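Local coordinates for hypothetical protein AF_0060 (Archaeoglobus fulgidus DSM 4304, PDB 2P06), which is uncharacterised but, as a magnesium-binding member of the MazG family, probably hydrolyses nucleoside triphosphates with release of pyrophosphate, at residues 40-45 with 88-93; 47-50 with 55-58; 51-56 with 95-100. All coordinates share one frame; numbering follows the deposited sequence.

Contacts 1 and 3 both use helix 81-103, contact 1 pairing it with the end of helix 22-43 and contact 3 with the short helix 52-55. Contact 3 is buried and wholly apolar across its segments, made of proline and aromatic rings. Contact 1, only partly buried, is a single salt bridge beside a magnesium ion. Contact 2 lies at the surface, where two loops meet through a methyl group and a phenylalanine ring. It shares D55 and F56 with contact 3 and touches contact 1 through a probable hydrogen bond from N48 ND2 to R42 O. Charge thus gathers at the metal and aromatic rings pack further along the same helix.

Contact 1 (40-45 with 88-93); sequences MKRVSR and LLDVAN. With MG (magnesium ion), chain E.
D90 OD1 is gripped by two basic groups of helix 22-43: R42 NH2 forms a salt bridge to it at 3.0 Å, and K38 NZ forms a second. The oxygen sits at the edge of the R42 guanidinium, near its plane, but the carboxylate is turned 80° against that plane. The two flat groups therefore do not lie side by side as in a paired, two-bond bridge, and the link runs through the one nitrogen. Helix 81-103 stands well off, with the CA atoms of R42 and D90 9.8 Å apart, a gap that suits a long arginine. Its CG is placed between the backbone N and the carbonyl carbon (chi1 69°), and a bend at chi3 (-64°) then turns the guanidinium to meet the acid.

The other carboxylate oxygen of D90 faces the metal: OD2 binds the magnesium ion at 2.5 Å. Water 1 lies 2.1 Å from the magnesium and water 2 lies 2.5 Å from it, while E68, E71 and E87 each add a carboxylate oxygen. The short, acidic aspartate suits this place because one oxygen can serve the metal and the other the basic groups. R42 is equally divided, since its NH1 bridges to E68, another metal ligand. Further along helix 81-103, N93 ties ND2 to the backbone oxygen of M35 and OD1 to Y24 of the second subunit.

The spacing E68-x-x-E71 and E87-x-x-D90 is that of the acidic metal motif of MazG-like pyrophosphohydrolases. R42 and K38 are second-shell residues that probably fix the rotation of the D90 carboxylate and offset part of the negative charge gathered round the magnesium ion.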
loop_
_atom_site.group_PDB
_atom_site.type_symbol
_atom_site.label_atom_id
_atom_site.label_comp_id
_atom_site.label_asym_id
_atom_site.label_seq_id
_atom_site.Cartn_x
_atom_site.Cartn_y
_atom_site.Cartn_z
HETATM N N MSE B 40 -10.107 18.865 -2.352
HETATM C CA MSE B 40 -11.338 19.439 -1.796
HETATM C C MSE B 40 -11.369 20.936 -1.873
HETATM O O MSE B 40 -12.313 21.511 -2.349
HETATM C CB MSE B 40 -11.465 19.173 -0.306
HETATM C CG MSE B 40 -12.802 18.787 0.022
HETATM SE SE MSE B 40 -12.534 17.068 -0.753
HETATM C CE MSE B 40 -12.062 16.196 0.933
ATOM N N LYS B 41 -10.338 21.549 -1.310
ATOM C CA LYS B 41 -10.243 22.988 -1.203
ATOM C C LYS B 41 -10.340 23.620 -2.571
ATOM O O LYS B 41 -10.915 24.705 -2.702
ATOM C CB LYS B 41 -8.941 23.398 -0.510
ATOM C CG LYS B 41 -9.079 23.522 1.004
ATOM C CD LYS B 41 -7.859 23.012 1.750
ATOM C CE LYS B 41 -6.609 23.837 1.485
ATOM N NZ LYS B 41 -5.461 23.380 2.348
ATOM N N ARG B 42 -9.812 22.966 -3.601
ATOM C CA ARG B 42 -9.810 23.642 -4.891
ATOM C C ARG B 42 -10.879 23.197 -5.874
ATOM O O ARG B 42 -11.241 23.980 -6.752
ATOM C CB ARG B 42 -8.406 23.689 -5.513
ATOM C CG ARG B 42 -7.835 22.413 -5.966
ATOM C CD ARG B 42 -6.331 22.630 -6.288
ATOM N NE ARG B 42 -6.119 23.566 -7.394
ATOM C CZ ARG B 42 -4.971 24.192 -7.653
ATOM N NH1 ARG B 42 -4.895 25.022 -8.676
ATOM N NH2 ARG B 42 -3.903 24.014 -6.894
ATOM N N VAL B 43 -11.435 22.001 -5.683
ATOM C CA VAL B 43 -12.500 21.485 -6.547
ATOM C C VAL B 43 -13.643 22.518 -6.658
ATOM O O VAL B 43 -14.275 22.657 -7.706
ATOM C CB VAL B 43 -13.025 20.091 -6.042
ATOM C CG1 VAL B 43 -13.819 20.234 -4.759
ATOM C CG2 VAL B 43 -13.872 19.449 -7.057
ATOM N N SER B 44 -13.849 23.259 -5.569
ATOM C CA SER B 44 -14.880 24.302 -5.447
ATOM C C SER B 44 -14.685 25.540 -6.346
ATOM O O SER B 44 -15.647 26.083 -6.888
ATOM C CB SER B 44 -14.908 24.747 -3.976
ATOM O OG SER B 44 -14.297 23.749 -3.146
ATOM N N ARG B 45 -13.431 25.950 -6.515
ATOM C CA ARG B 45 -13.066 27.236 -7.110
ATOM C C ARG B 45 -13.373 27.340 -8.621
ATOM O O ARG B 45 -13.434 26.315 -9.307
ATOM C CB ARG B 45 -11.580 27.513 -6.831
ATOM C CG ARG B 45 -11.257 27.663 -5.329
ATOM C CD ARG B 45 -9.759 27.859 -5.054
ATOM N NE ARG B 45 -9.129 28.859 -5.929
ATOM C CZ ARG B 45 -8.938 30.155 -5.642
ATOM N NH1 ARG B 45 -9.327 30.684 -4.483
ATOM N NH2 ARG B 45 -8.343 30.938 -6.536
ATOM N N LEU B 88 3.779 21.126 -3.038
ATOM C CA LEU B 88 4.068 19.707 -3.276
ATOM C C LEU B 88 2.793 18.874 -3.435
ATOM O O LEU B 88 2.729 17.990 -4.283
ATOM C CB LEU B 88 4.947 19.147 -2.137
ATOM C CG LEU B 88 6.360 19.733 -2.030
ATOM C CD1 LEU B 88 6.956 19.475 -0.631
ATOM C CD2 LEU B 88 7.260 19.200 -3.143
ATOM N N LEU B 89 1.780 19.183 -2.627
ATOM C CA LEU B 89 0.461 18.551 -2.734
ATOM C C LEU B 89 -0.162 18.820 -4.117
ATOM O O LEU B 89 -0.662 17.903 -4.774
ATOM C CB LEU B 89 -0.480 19.044 -1.617
ATOM C CG LEU B 89 -0.063 18.682 -0.190
ATOM C CD1 LEU B 89 -0.953 19.417 0.865
ATOM C CD2 LEU B 89 -0.086 17.133 0.011
ATOM N N ASP B 90 -0.084 20.072 -4.569
ATOM C CA ASP B 90 -0.623 20.460 -5.885
ATOM C C ASP B 90 0.078 19.701 -7.003
ATOM O O ASP B 90 -0.570 19.160 -7.873
ATOM C CB ASP B 90 -0.457 21.957 -6.138
ATOM C CG ASP B 90 -1.410 22.825 -5.326
ATOM O OD1 ASP B 90 -2.469 22.314 -4.872
ATOM O OD2 ASP B 90 -1.096 24.054 -5.185
ATOM N N VAL B 91 1.410 19.656 -6.984
ATOM C CA VAL B 91 2.148 18.934 -8.050
ATOM C C VAL B 91 1.792 17.460 -8.046
ATOM O O VAL B 91 1.546 16.906 -9.099
ATOM C CB VAL B 91 3.666 19.154 -8.001
ATOM C CG1 VAL B 91 4.417 18.203 -8.975
ATOM C CG2 VAL B 91 3.999 20.639 -8.305
ATOM N N ALA B 92 1.727 16.836 -6.872
ATOM C CA ALA B 92 1.399 15.411 -6.762
ATOM C C ALA B 92 0.006 15.138 -7.335
ATOM O O ALA B 92 -0.187 14.176 -8.093
ATOM C CB ALA B 92 1.472 14.913 -5.296
ATOM N N ASN B 93 -0.958 15.980 -6.961
ATOM C CA ASN B 93 -2.318 15.855 -7.494
ATOM C C ASN B 93 -2.337 15.935 -8.994
ATOM O O ASN B 93 -2.921 15.075 -9.648
ATOM C CB ASN B 93 -3.277 16.883 -6.891
ATOM C CG ASN B 93 -3.943 16.399 -5.610
ATOM O OD1 ASN B 93 -4.161 15.201 -5.425
ATOM N ND2 ASN B 93 -4.328 17.340 -4.742
HETATM MG MG MG E . 0.229 25.503 -6.695
HETATM O O HOH W 1 -1.527 26.532 -6.322
HETATM O O HOH W 2 2.182 23.988 -6.833
#

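Contact 2 (47-50 with 55-58); sequences GNTP and DFSE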
loop_
_atom_site.group_PDB
_atom_site.type_symbol
_atom_site.label_atom_id
_atom_site.label_comp_id
_atom_site.label_asym_id
_atom_site.label_seq_id
_atom_site.Cartn_x
_atom_site.Cartn_y
_atom_site.Cartn_z
ATOM N N GLY B 47 -13.570 27.473 -12.548
ATOM C CA GLY B 47 -12.774 26.793 -13.574
ATOM C C GLY B 47 -12.189 25.461 -13.127
ATOM O O GLY B 47 -11.297 24.916 -13.781
ATOM N N ASN B 48 -12.707 24.940 -12.019
ATOM C CA ASN B 48 -12.309 23.643 -11.494
ATOM C C ASN B 48 -13.507 22.669 -11.524
ATOM O O ASN B 48 -14.631 23.024 -11.147
ATOM C CB ASN B 48 -11.745 23.788 -10.072
ATOM C CG ASN B 48 -10.341 24.429 -10.040
ATOM O OD1 ASN B 48 -9.661 24.539 -11.062
ATOM N ND2 ASN B 48 -9.910 24.848 -8.856
ATOM N N THR B 49 -13.249 21.450 -11.994
ATOM C CA THR B 49 -14.268 20.410 -12.125
ATOM C C THR B 49 -13.976 19.357 -11.066
ATOM O O THR B 49 -12.829 19.216 -10.650
ATOM C CB THR B 49 -14.230 19.751 -13.517
ATOM O OG1 THR B 49 -14.642 18.386 -13.405
ATOM C CG2 THR B 49 -12.816 19.780 -14.120
ATOM N N PRO B 50 -15.007 18.623 -10.609
ATOM C CA PRO B 50 -14.739 17.578 -9.640
ATOM C C PRO B 50 -13.885 16.407 -10.124
ATOM O O PRO B 50 -13.428 15.652 -9.292
ATOM C CB PRO B 50 -16.147 17.086 -9.238
ATOM C CG PRO B 50 -17.045 17.559 -10.239
ATOM C CD PRO B 50 -16.447 18.752 -10.891
ATOM N N ASP B 55 -12.454 15.041 -17.052
ATOM C CA ASP B 55 -13.064 16.174 -17.736
ATOM C C ASP B 55 -12.133 16.953 -18.677
ATOM O O ASP B 55 -12.589 17.534 -19.659
ATOM C CB ASP B 55 -13.622 17.138 -16.691
ATOM C CG ASP B 55 -14.810 16.557 -15.946
ATOM O OD1 ASP B 55 -15.410 15.576 -16.442
ATOM O OD2 ASP B 55 -15.136 17.077 -14.859
ATOM N N PHE B 56 -10.846 16.977 -18.354
ATOM C CA PHE B 56 -9.886 17.810 -19.070
ATOM C C PHE B 56 -9.115 16.960 -20.064
ATOM O O PHE B 56 -9.016 15.749 -19.906
ATOM C CB PHE B 56 -8.897 18.457 -18.095
ATOM C CG PHE B 56 -9.466 19.588 -17.279
ATOM C CD1 PHE B 56 -10.424 20.453 -17.793
ATOM C CD2 PHE B 56 -8.983 19.829 -16.008
ATOM C CE1 PHE B 56 -10.915 21.521 -17.029
ATOM C CE2 PHE B 56 -9.471 20.891 -15.238
ATOM C CZ PHE B 56 -10.431 21.730 -15.745
ATOM N N SER B 57 -8.588 17.605 -21.092
ATOM C CA SER B 57 -7.753 16.943 -22.075
ATOM C C SER B 57 -6.366 16.690 -21.498
ATOM O O SER B 57 -5.976 17.303 -20.508
ATOM C CB SER B 57 -7.619 17.821 -23.321
ATOM O OG SER B 57 -6.918 19.030 -23.033
ATOM N N GLU B 58 -5.629 15.789 -22.141
ATOM C CA GLU B 58 -4.232 15.538 -21.818
ATOM C C GLU B 58 -3.443 16.835 -21.916
ATOM O O GLU B 58 -2.632 17.122 -21.038
ATOM C CB GLU B 58 -3.628 14.501 -22.770
ATOM C CG GLU B 58 -4.135 13.061 -22.578
ATOM C CD GLU B 58 -5.479 12.780 -23.238
ATOM O OE1 GLU B 58 -6.096 13.676 -23.875
ATOM O OE2 GLU B 58 -5.922 11.630 -23.115
#
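T49 and F56 reach toward each other from opposite directions, and the threonine methyl lands over one face of the phenylalanine ring. T49 CG2 lies 3.8 Å from the F56 ring centroid, 25° off the ring normal, a CH-pi contact displaced toward the rim. The ring atom nearest to T49 CG2 is F56 CZ, at 3.5 Å. The backbone oxygen G47 O comes from another side, in the plane of the ring and at its edge, 3.8 Å from CZ, where the ring hydrogens carry slight positive charge. Glycine suits position 47, whose positive phi (80°) other residues take up less easily. A branched threonine suits its own place: CG2 goes to the ring while OG1 accepts a hydrogen bond from R51 N, closing an ST turn just before helix 52-55. D55 crosses T49 obliquely, its CB 3.8 Å from T49 CG2; the modelled approach of the D55 carboxylate to the threonine hydroxyl is too short and remains doubtful. After F56, S57 caps helix 58-77 through R60 N. ST turn, short helix and N-cap together make the connection from helix 22-43 to helix 58-77, closed at the surface by the methyl-on-ring contact.

Contact 3 (51-56 with 95-100); sequences RPWFDF and CMYLWG
The CH-pi contact of P52 with Y97 lays the proline CG over one face of the tyrosine ring, 3.8 Å from its centroid and 16° off the normal. The rigid proline suits the first turn of helix 52-55, where its missing N-H costs no helical bond and its puckered ring presents the C-H bonds of CG to the tyrosine.

The aromatic pair is W53 with Y97. Their planes meet at 41°, neither stacked nor edge-to-face, and W53 CE3 comes within 3.5 Å of Y97 CD1. A chi1 of 56° tucks W53 CG in between its own N and C, which brings the benzo edge of the indole, at CE3, against the tyrosine at a slant. Its NE1 donates to the backbone oxygen of M22 of the second subunit.

Close backbone packing is the third element: the CA atoms of W53 and Y97 are 4.4 Å apart, and W53 CB lies 3.5 Å from Y97 O. G100 suits this crossing because a CB there would fall 3.5 Å from W53 CB. Y97 also meets F94 edge-to-face and touches L61 and Y39. With Y97 cut back to an alanine, P52 CG would probably lose the ring face it rests on and the W53 indole its aromatic neighbour.

Dispersion and CH-pi attraction thus hold the short helix to helix 81-103, with the indole N-H carrying the contact on to the second subunit.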
loop_
_atom_site.group_PDB
_atom_site.type_symbol
_atom_site.label_atom_id
_atom_site.label_comp_id
_atom_site.label_asym_id
_atom_site.label_seq_id
_atom_site.Cartn_x
_atom_site.Cartn_y
_atom_site.Cartn_z
ATOM N N ARG B 51 -13.695 16.246 -11.440
ATOM C CA ARG B 51 -12.960 15.103 -11.999
ATOM C C ARG B 51 -12.035 15.523 -13.149
ATOM O O ARG B 51 -12.218 15.089 -14.291
ATOM C CB ARG B 51 -13.922 13.989 -12.452
ATOM C CG ARG B 51 -15.132 13.804 -11.551
ATOM C CD ARG B 51 -15.640 12.375 -11.467
ATOM N NE ARG B 51 -15.673 11.642 -12.730
ATOM C CZ ARG B 51 -16.613 11.745 -13.665
ATOM N NH1 ARG B 51 -16.527 10.984 -14.750
ATOM N NH2 ARG B 51 -17.634 12.594 -13.534
ATOM N N PRO B 52 -11.008 16.352 -12.842
ATOM C CA PRO B 52 -10.079 16.821 -13.879
ATOM C C PRO B 52 -9.395 15.700 -14.655
ATOM O O PRO B 52 -9.151 15.840 -15.841
ATOM C CB PRO B 52 -9.064 17.681 -13.099
ATOM C CG PRO B 52 -9.217 17.295 -11.676
ATOM C CD PRO B 52 -10.636 16.868 -11.507
ATOM N N TRP B 53 -9.126 14.576 -13.998
ATOM C CA TRP B 53 -8.591 13.419 -14.675
ATOM C C TRP B 53 -9.474 12.864 -15.786
ATOM O O TRP B 53 -9.000 12.078 -16.601
ATOM C CB TRP B 53 -8.311 12.306 -13.670
ATOM C CG TRP B 53 -9.466 11.914 -12.855
ATOM C CD1 TRP B 53 -10.390 10.953 -13.143
ATOM C CD2 TRP B 53 -9.857 12.498 -11.625
ATOM N NE1 TRP B 53 -11.304 10.875 -12.146
ATOM C CE2 TRP B 53 -11.001 11.820 -11.196
ATOM C CE3 TRP B 53 -9.314 13.508 -10.805
ATOM C CZ2 TRP B 53 -11.639 12.122 -9.991
ATOM C CZ3 TRP B 53 -9.947 13.800 -9.605
ATOM C CH2 TRP B 53 -11.104 13.113 -9.218
ATOM N N PHE B 54 -10.756 13.219 -15.773
ATOM C CA PHE B 54 -11.740 12.738 -16.750
ATOM C C PHE B 54 -12.250 13.875 -17.647
ATOM O O PHE B 54 -12.466 13.676 -18.838
ATOM C CB PHE B 54 -12.921 12.100 -16.019
ATOM C CG PHE B 54 -13.979 11.520 -16.927
ATOM C CD1 PHE B 54 -13.815 10.262 -17.504
ATOM C CD2 PHE B 54 -15.162 12.209 -17.169
ATOM C CE1 PHE B 54 -14.796 9.721 -18.328
ATOM C CE2 PHE B 54 -16.147 11.684 -18.012
ATOM C CZ PHE B 54 -15.967 10.433 -18.582
ATOM N N ASP B 55 -12.454 15.041 -17.052
ATOM C CA ASP B 55 -13.064 16.174 -17.736
ATOM C C ASP B 55 -12.133 16.953 -18.677
ATOM O O ASP B 55 -12.589 17.534 -19.659
ATOM C CB ASP B 55 -13.622 17.138 -16.691
ATOM C CG ASP B 55 -14.810 16.557 -15.946
ATOM O OD1 ASP B 55 -15.410 15.576 -16.442
ATOM O OD2 ASP B 55 -15.136 17.077 -14.859
ATOM N N PHE B 56 -10.846 16.977 -18.354
ATOM C CA PHE B 56 -9.886 17.810 -19.070
ATOM C C PHE B 56 -9.115 16.960 -20.064
ATOM O O PHE B 56 -9.016 15.749 -19.906
ATOM C CB PHE B 56 -8.897 18.457 -18.095
ATOM C CG PHE B 56 -9.466 19.588 -17.279
ATOM C CD1 PHE B 56 -10.424 20.453 -17.793
ATOM C CD2 PHE B 56 -8.983 19.829 -16.008
ATOM C CE1 PHE B 56 -10.915 21.521 -17.029
ATOM C CE2 PHE B 56 -9.471 20.891 -15.238
ATOM C CZ PHE B 56 -10.431 21.730 -15.745
ATOM N N CYS B 95 0.156 15.411 -11.130
ATOM C CA CYS B 95 0.783 14.194 -11.663
ATOM C C CYS B 95 -0.263 13.085 -11.685
ATOM O O CYS B 95 -0.339 12.325 -12.637
ATOM C CB CYS B 95 1.953 13.722 -10.807
ATOM S SG CYS B 95 3.407 14.782 -10.930
HETATM N N MSE B 96 -1.012 12.974 -10.596
HETATM C CA MSE B 96 -2.038 11.966 -10.481
HETATM C C MSE B 96 -3.147 12.128 -11.523
HETATM O O MSE B 96 -3.583 11.153 -12.142
HETATM C CB MSE B 96 -2.662 11.993 -9.095
HETATM C CG MSE B 96 -3.665 10.874 -8.950
HETATM SE SE MSE B 96 -4.378 10.761 -7.183
HETATM C CE MSE B 96 -5.543 12.166 -7.160
ATOM N N TYR B 97 -3.607 13.357 -11.716
ATOM C CA TYR B 97 -4.697 13.602 -12.670
ATOM C C TYR B 97 -4.255 13.235 -14.083
ATOM O O TYR B 97 -4.977 12.568 -14.807
ATOM C CB TYR B 97 -5.186 15.043 -12.620
ATOM C CG TYR B 97 -5.620 15.540 -11.262
ATOM C CD1 TYR B 97 -6.069 14.671 -10.283
ATOM C CD2 TYR B 97 -5.610 16.893 -10.980
ATOM C CE1 TYR B 97 -6.470 15.123 -9.044
ATOM C CE2 TYR B 97 -5.984 17.360 -9.750
ATOM C CZ TYR B 97 -6.411 16.467 -8.772
ATOM O OH TYR B 97 -6.781 16.938 -7.531
ATOM N N LEU B 98 -3.061 13.653 -14.480
ATOM C CA LEU B 98 -2.600 13.346 -15.821
ATOM C C LEU B 98 -2.329 11.848 -15.952
ATOM O O LEU B 98 -2.645 11.246 -16.969
ATOM C CB LEU B 98 -1.357 14.153 -16.170
ATOM C CG LEU B 98 -0.742 13.933 -17.548
ATOM C CD1 LEU B 98 -1.781 14.167 -18.642
ATOM C CD2 LEU B 98 0.461 14.892 -17.664
ATOM N N TRP B 99 -1.720 11.245 -14.934
ATOM C CA TRP B 99 -1.509 9.803 -14.946
ATOM C C TRP B 99 -2.827 9.065 -15.160
ATOM O O TRP B 99 -2.885 8.077 -15.903
ATOM C CB TRP B 99 -0.822 9.329 -13.643
ATOM C CG TRP B 99 -0.578 7.854 -13.621
ATOM C CD1 TRP B 99 0.541 7.203 -14.046
ATOM C CD2 TRP B 99 -1.480 6.839 -13.165
ATOM N NE1 TRP B 99 0.390 5.849 -13.894
ATOM C CE2 TRP B 99 -0.842 5.598 -13.353
ATOM C CE3 TRP B 99 -2.759 6.858 -12.592
ATOM C CZ2 TRP B 99 -1.449 4.382 -13.014
ATOM C CZ3 TRP B 99 -3.362 5.635 -12.247
ATOM C CH2 TRP B 99 -2.714 4.430 -12.470
ATOM N N GLY B 100 -3.875 9.524 -14.479
ATOM C CA GLY B 100 -5.176 8.891 -14.580
ATOM C C GLY B 100 -5.745 8.996 -15.987
ATOM O O GLY B 100 -6.246 8.032 -16.524
#